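Local coordinates for protein beta-lactamase (Chitinophaga pinensis, PDB 6N36) that probably hydrolyses the beta-lactam ring of antibiotics, using two zinc sites, as a member of the metallo-beta-lactamase superfamily, at residues Met103-Asp115 with Met154-Ser166. Residues are numbered along the deposited sequence; the frame is centred on the assembly and turned at random. Where two conformers were deposited one is given.
Sequences MMVNEKDAALLAD and MRQHPGHTPGANS. With ZN (zinc ion), chain C.
The carboxamide of N106 takes the methyl CE of M154 over one face, CE lying 3.8 Å from CG, while the NE2 of Q156 approaches from that same side of the plane. The backbone N of K108 comes from the other face, so OD1 accepts two bonds: from Q156 NE2, at 3.0 Å, and from K108 N, which makes an Asx turn. The two amide planes are only 22° apart, although the side chains cross at about a right angle. N106 reaches this place with CG anti to its backbone N (chi1 -168°), and its ND2 turns to G163 O at 2.8 Å, a weak bond by its bent angle. A water links ND2 to the carbonyls of P162 and A164.

The carboxylate of D109 lies against the T161-A164 type I turn. Its OD2 receives the hydroxyl OG1 of T161 on the syn side at 2.9 Å, and OD1 weakly accepts from G163 N. Backbones are close here, the CA atoms of D109 and G163 lying 4.2 Å apart. This joins the two sheets of the alpha-beta/beta-alpha sandwich of metallo-beta-lactamases: strand 102-106 belongs to the seven-stranded sheet, strands 150-156 and 165-172 to the five-stranded one. The turn follows directly on H160, whose NE2 binds a zinc ion at 2.1 Å alongside H83 and H85, and T161 packs against both of those histidines. T161 thus stands behind the zinc ligands, and D109 fixes it from one layer further out.

At the side, K108 CB lies against the O of P162 and the CA of G163, and L112 CD2 packs on T161 CG2. N165 OD1 touches N106 CB; a water that accepts from N106 N probably bridges to this oxygen, while N165 ND2 bonds to T81 O.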
loop_
_atom_site.group_PDB
_atom_site.type_symbol
_atom_site.label_atom_id
_atom_site.label_comp_id
_atom_site.label_asym_id
_atom_site.label_seq_id
_atom_site.Cartn_x
_atom_site.Cartn_y
_atom_site.Cartn_z
ATOM N N MET A 103 -4.034 -14.406 -0.759
ATOM C CA MET A 103 -4.225 -13.099 -0.072
ATOM C C MET A 103 -3.632 -13.170 1.327
ATOM O O MET A 103 -4.124 -13.949 2.147
ATOM C CB MET A 103 -5.693 -12.729 0.077
ATOM C CG MET A 103 -5.846 -11.352 0.688
ATOM S SD MET A 103 -5.539 -10.041 -0.526
ATOM C CE MET A 103 -4.504 -8.944 0.450
ATOM N N MET A 104 -2.636 -12.350 1.624
ATOM C CA MET A 104 -2.028 -12.289 2.974
ATOM C C MET A 104 -2.313 -10.877 3.528
ATOM O O MET A 104 -2.055 -9.867 2.827
ATOM C CB MET A 104 -0.548 -12.618 2.940
ATOM C CG MET A 104 -0.281 -13.915 2.222
ATOM S SD MET A 104 1.421 -14.433 2.495
ATOM C CE MET A 104 1.452 -16.001 1.638
ATOM N N VAL A 105 -2.977 -10.814 4.683
ATOM C CA VAL A 105 -3.537 -9.546 5.228
ATOM C C VAL A 105 -3.281 -9.481 6.728
ATOM O O VAL A 105 -3.389 -10.519 7.426
ATOM C CB VAL A 105 -5.013 -9.337 4.884
ATOM C CG1 VAL A 105 -5.906 -10.375 5.525
ATOM C CG2 VAL A 105 -5.471 -7.922 5.227
ATOM N N ASN A 106 -2.870 -8.319 7.176
ATOM C CA ASN A 106 -2.846 -7.931 8.595
ATOM C C ASN A 106 -4.120 -8.432 9.272
ATOM O O ASN A 106 -5.194 -8.160 8.822
ATOM C CB ASN A 106 -2.694 -6.415 8.713
ATOM C CG ASN A 106 -2.375 -5.899 10.097
ATOM O OD1 ASN A 106 -2.725 -6.532 11.093
ATOM N ND2 ASN A 106 -1.847 -4.701 10.153
ATOM N N GLU A 107 -3.971 -9.198 10.336
ATOM C CA GLU A 107 -5.109 -9.727 11.122
ATOM C C GLU A 107 -6.092 -8.596 11.431
ATOM O O GLU A 107 -7.276 -8.865 11.433
ATOM C CB GLU A 107 -4.629 -10.372 12.429
ATOM C CG GLU A 107 -3.573 -9.556 13.158
ATOM C CD GLU A 107 -3.403 -9.783 14.648
ATOM O OE1 GLU A 107 -2.849 -8.870 15.319
ATOM O OE2 GLU A 107 -3.778 -10.871 15.128
ATOM N N LYS A 108 -5.577 -7.384 11.660
ATOM C CA LYS A 108 -6.411 -6.250 12.119
ATOM C C LYS A 108 -7.276 -5.693 10.971
ATOM O O LYS A 108 -8.205 -4.962 11.279
ATOM C CB LYS A 108 -5.525 -5.179 12.755
ATOM C CG LYS A 108 -4.780 -5.628 14.010
ATOM C CD LYS A 108 -3.785 -4.600 14.520
ATOM C CE LYS A 108 -4.437 -3.391 15.164
ATOM N NZ LYS A 108 -4.932 -3.695 16.543
ATOM N N ASP A 109 -6.945 -6.006 9.697
ATOM C CA ASP A 109 -7.792 -5.567 8.540
ATOM C C ASP A 109 -8.527 -6.762 7.916
ATOM O O ASP A 109 -9.261 -6.571 6.935
ATOM C CB ASP A 109 -7.008 -4.813 7.455
ATOM C CG ASP A 109 -7.064 -3.275 7.519
ATOM O OD1 ASP A 109 -7.772 -2.729 8.431
ATOM O OD2 ASP A 109 -6.410 -2.631 6.652
ATOM N N ALA A 110 -8.366 -7.975 8.433
ATOM C CA ALA A 110 -8.954 -9.158 7.769
ATOM C C ALA A 110 -10.480 -9.067 7.693
ATOM O O ALA A 110 -11.070 -9.372 6.636
ATOM C CB ALA A 110 -8.517 -10.406 8.483
ATOM N N ALA A 111 -11.155 -8.667 8.784
ATOM C CA ALA A 111 -12.629 -8.587 8.770
ATOM C C ALA A 111 -13.092 -7.505 7.796
ATOM O O ALA A 111 -14.005 -7.757 7.002
ATOM C CB ALA A 111 -13.172 -8.353 10.146
ATOM N N LEU A 112 -12.378 -6.387 7.766
ATOM C CA LEU A 112 -12.730 -5.278 6.842
ATOM C C LEU A 112 -12.590 -5.744 5.394
ATOM O O LEU A 112 -13.429 -5.467 4.564
ATOM C CB LEU A 112 -11.808 -4.113 7.169
ATOM C CG LEU A 112 -12.048 -2.819 6.387
ATOM C CD1 LEU A 112 -13.438 -2.275 6.663
ATOM C CD2 LEU A 112 -11.004 -1.771 6.772
ATOM N N LEU A 113 -11.500 -6.398 5.060
ATOM C CA LEU A 113 -11.298 -6.911 3.685
ATOM C C LEU A 113 -12.377 -7.951 3.338
ATOM O O LEU A 113 -12.843 -7.971 2.237
ATOM C CB LEU A 113 -9.886 -7.508 3.628
ATOM C CG LEU A 113 -9.431 -7.886 2.221
ATOM C CD1 LEU A 113 -9.337 -6.651 1.317
ATOM C CD2 LEU A 113 -8.127 -8.620 2.318
ATOM N N ALA A 114 -12.745 -8.786 4.296
ATOM C CA ALA A 114 -13.710 -9.894 4.087
ATOM C C ALA A 114 -15.161 -9.367 4.027
ATOM O O ALA A 114 -16.036 -10.069 3.464
ATOM C CB ALA A 114 -13.484 -10.937 5.156
ATOM N N ASP A 115 -15.424 -8.135 4.418
ATOM C CA ASP A 115 -16.794 -7.584 4.365
ATOM C C ASP A 115 -16.905 -6.442 3.376
ATOM O O ASP A 115 -17.979 -5.858 3.306
ATOM C CB ASP A 115 -17.262 -7.278 5.777
ATOM C CG ASP A 115 -16.667 -6.093 6.478
ATOM O OD1 ASP A 115 -16.239 -5.159 5.811
ATOM O OD2 ASP A 115 -16.809 -6.070 7.744
ATOM N N MET A 154 6.378 -7.314 7.300
ATOM C CA MET A 154 5.199 -6.426 7.521
ATOM C C MET A 154 5.375 -5.707 8.866
ATOM O O MET A 154 5.791 -6.387 9.858
ATOM C CB MET A 154 3.886 -7.202 7.507
ATOM C CG MET A 154 2.693 -6.268 7.586
ATOM S SD MET A 154 2.224 -5.910 9.354
ATOM C CE MET A 154 1.112 -7.262 9.615
ATOM N N ARG A 155 5.188 -4.389 8.907
ATOM C CA ARG A 155 5.153 -3.665 10.185
ATOM C C ARG A 155 3.773 -3.053 10.351
ATOM O O ARG A 155 3.318 -2.377 9.415
ATOM C CB ARG A 155 6.251 -2.613 10.314
ATOM C CG ARG A 155 7.676 -3.144 10.245
ATOM C CD ARG A 155 8.012 -4.131 11.330
ATOM N NE ARG A 155 7.622 -3.753 12.672
ATOM C CZ ARG A 155 8.397 -3.118 13.555
ATOM N NH1 ARG A 155 9.613 -2.712 13.217
ATOM N NH2 ARG A 155 7.890 -2.798 14.732
ATOM N N GLN A 156 3.133 -3.270 11.497
ATOM C CA GLN A 156 1.788 -2.722 11.757
ATOM C C GLN A 156 1.903 -1.221 12.022
ATOM O O GLN A 156 2.603 -0.810 12.964
ATOM C CB GLN A 156 1.051 -3.444 12.887
ATOM C CG GLN A 156 0.735 -4.898 12.583
ATOM C CD GLN A 156 0.044 -5.533 13.770
ATOM O OE1 GLN A 156 0.417 -5.251 14.922
ATOM N NE2 GLN A 156 -0.918 -6.412 13.519
ATOM N N HIS A 157 1.185 -0.437 11.222
ATOM C CA HIS A 157 1.168 1.038 11.264
ATOM C C HIS A 157 -0.284 1.478 11.350
ATOM O O HIS A 157 -0.778 2.127 10.449
ATOM C CB HIS A 157 1.982 1.602 10.109
ATOM C CG HIS A 157 3.423 1.364 10.268
ATOM N ND1 HIS A 157 4.282 1.300 9.194
ATOM C CD2 HIS A 157 4.189 1.210 11.390
ATOM C CE1 HIS A 157 5.485 1.035 9.634
ATOM N NE2 HIS A 157 5.488 0.957 10.969
ATOM N N PRO A 158 -0.999 1.098 12.425
ATOM C CA PRO A 158 -2.442 1.286 12.483
ATOM C C PRO A 158 -2.836 2.769 12.570
ATOM O O PRO A 158 -2.017 3.658 12.924
ATOM C CB PRO A 158 -2.859 0.581 13.728
ATOM C CG PRO A 158 -1.628 0.650 14.602
ATOM C CD PRO A 158 -0.489 0.390 13.621
ATOM N N GLY A 159 -4.103 3.014 12.256
ATOM C CA GLY A 159 -4.759 4.314 12.425
ATOM C C GLY A 159 -5.582 4.633 11.194
ATOM O O GLY A 159 -6.822 4.656 11.276
ATOM N N HIS A 160 -4.936 4.816 10.081
ATOM C CA HIS A 160 -5.663 5.122 8.815
ATOM C C HIS A 160 -6.697 4.012 8.556
ATOM O O HIS A 160 -7.854 4.306 8.237
ATOM C CB HIS A 160 -4.633 5.257 7.693
ATOM C CG HIS A 160 -5.263 5.672 6.442
ATOM N ND1 HIS A 160 -5.498 6.996 6.150
ATOM C CD2 HIS A 160 -5.754 4.950 5.422
ATOM C CE1 HIS A 160 -6.133 7.057 5.003
ATOM N NE2 HIS A 160 -6.309 5.844 4.532
ATOM N N THR A 161 -6.339 2.752 8.825
ATOM C CA THR A 161 -7.255 1.655 9.105
ATOM C C THR A 161 -6.662 0.899 10.287
ATOM O O THR A 161 -5.472 1.046 10.550
ATOM C CB THR A 161 -7.471 0.652 7.976
ATOM O OG1 THR A 161 -6.224 0.046 7.667
ATOM C CG2 THR A 161 -7.995 1.323 6.729
ATOM N N PRO A 162 -7.455 0.101 11.005
ATOM C CA PRO A 162 -6.882 -0.659 12.114
ATOM C C PRO A 162 -5.708 -1.522 11.645
ATOM O O PRO A 162 -4.761 -1.789 12.479
ATOM C CB PRO A 162 -8.075 -1.468 12.610
ATOM C CG PRO A 162 -9.231 -0.558 12.338
ATOM C CD PRO A 162 -8.932 -0.025 10.961
ATOM N N GLY A 163 -5.801 -2.082 10.438
ATOM C CA GLY A 163 -4.768 -3.002 9.915
ATOM C C GLY A 163 -3.818 -2.360 8.930
ATOM O O GLY A 163 -3.057 -3.102 8.225
ATOM N N ALA A 164 -3.744 -1.046 8.855
ATOM C CA ALA A 164 -2.768 -0.367 7.991
ATOM C C ALA A 164 -1.353 -0.807 8.342
ATOM O O ALA A 164 -1.005 -1.077 9.558
ATOM C CB ALA A 164 -2.897 1.129 8.022
ATOM N N ASN A 165 -0.545 -1.011 7.303
ATOM C CA ASN A 165 0.792 -1.583 7.505
ATOM C C ASN A 165 1.728 -1.159 6.375
ATOM O O ASN A 165 1.286 -0.750 5.260
ATOM C CB ASN A 165 0.719 -3.086 7.677
ATOM C CG ASN A 165 -0.027 -3.864 6.628
ATOM O OD1 ASN A 165 -0.413 -4.974 6.892
ATOM N ND2 ASN A 165 -0.091 -3.418 5.383
ATOM N N SER A 166 3.012 -1.208 6.684
ATOM C CA SER A 166 4.094 -0.932 5.711
ATOM C C SER A 166 4.840 -2.246 5.477
ATOM O O SER A 166 4.740 -3.189 6.321
ATOM C CB SER A 166 5.043 0.132 6.240
ATOM O OG SER A 166 4.325 1.332 6.520
HETATM ZN ZN ZN C . -7.121 5.226 2.680
HETATM O O HOH W 1 -2.395 -6.076 5.378
HETATM O O HOH W 2 -2.010 -2.281 11.792
HETATM O O HOH W 3 -3.997 -3.847 5.669
HETATM O O HOH W 4 -5.307 6.268 1.479
HETATM O O HOH W 5 -7.936 5.253 0.822
HETATM O O HOH W 6 -8.208 7.197 2.651
#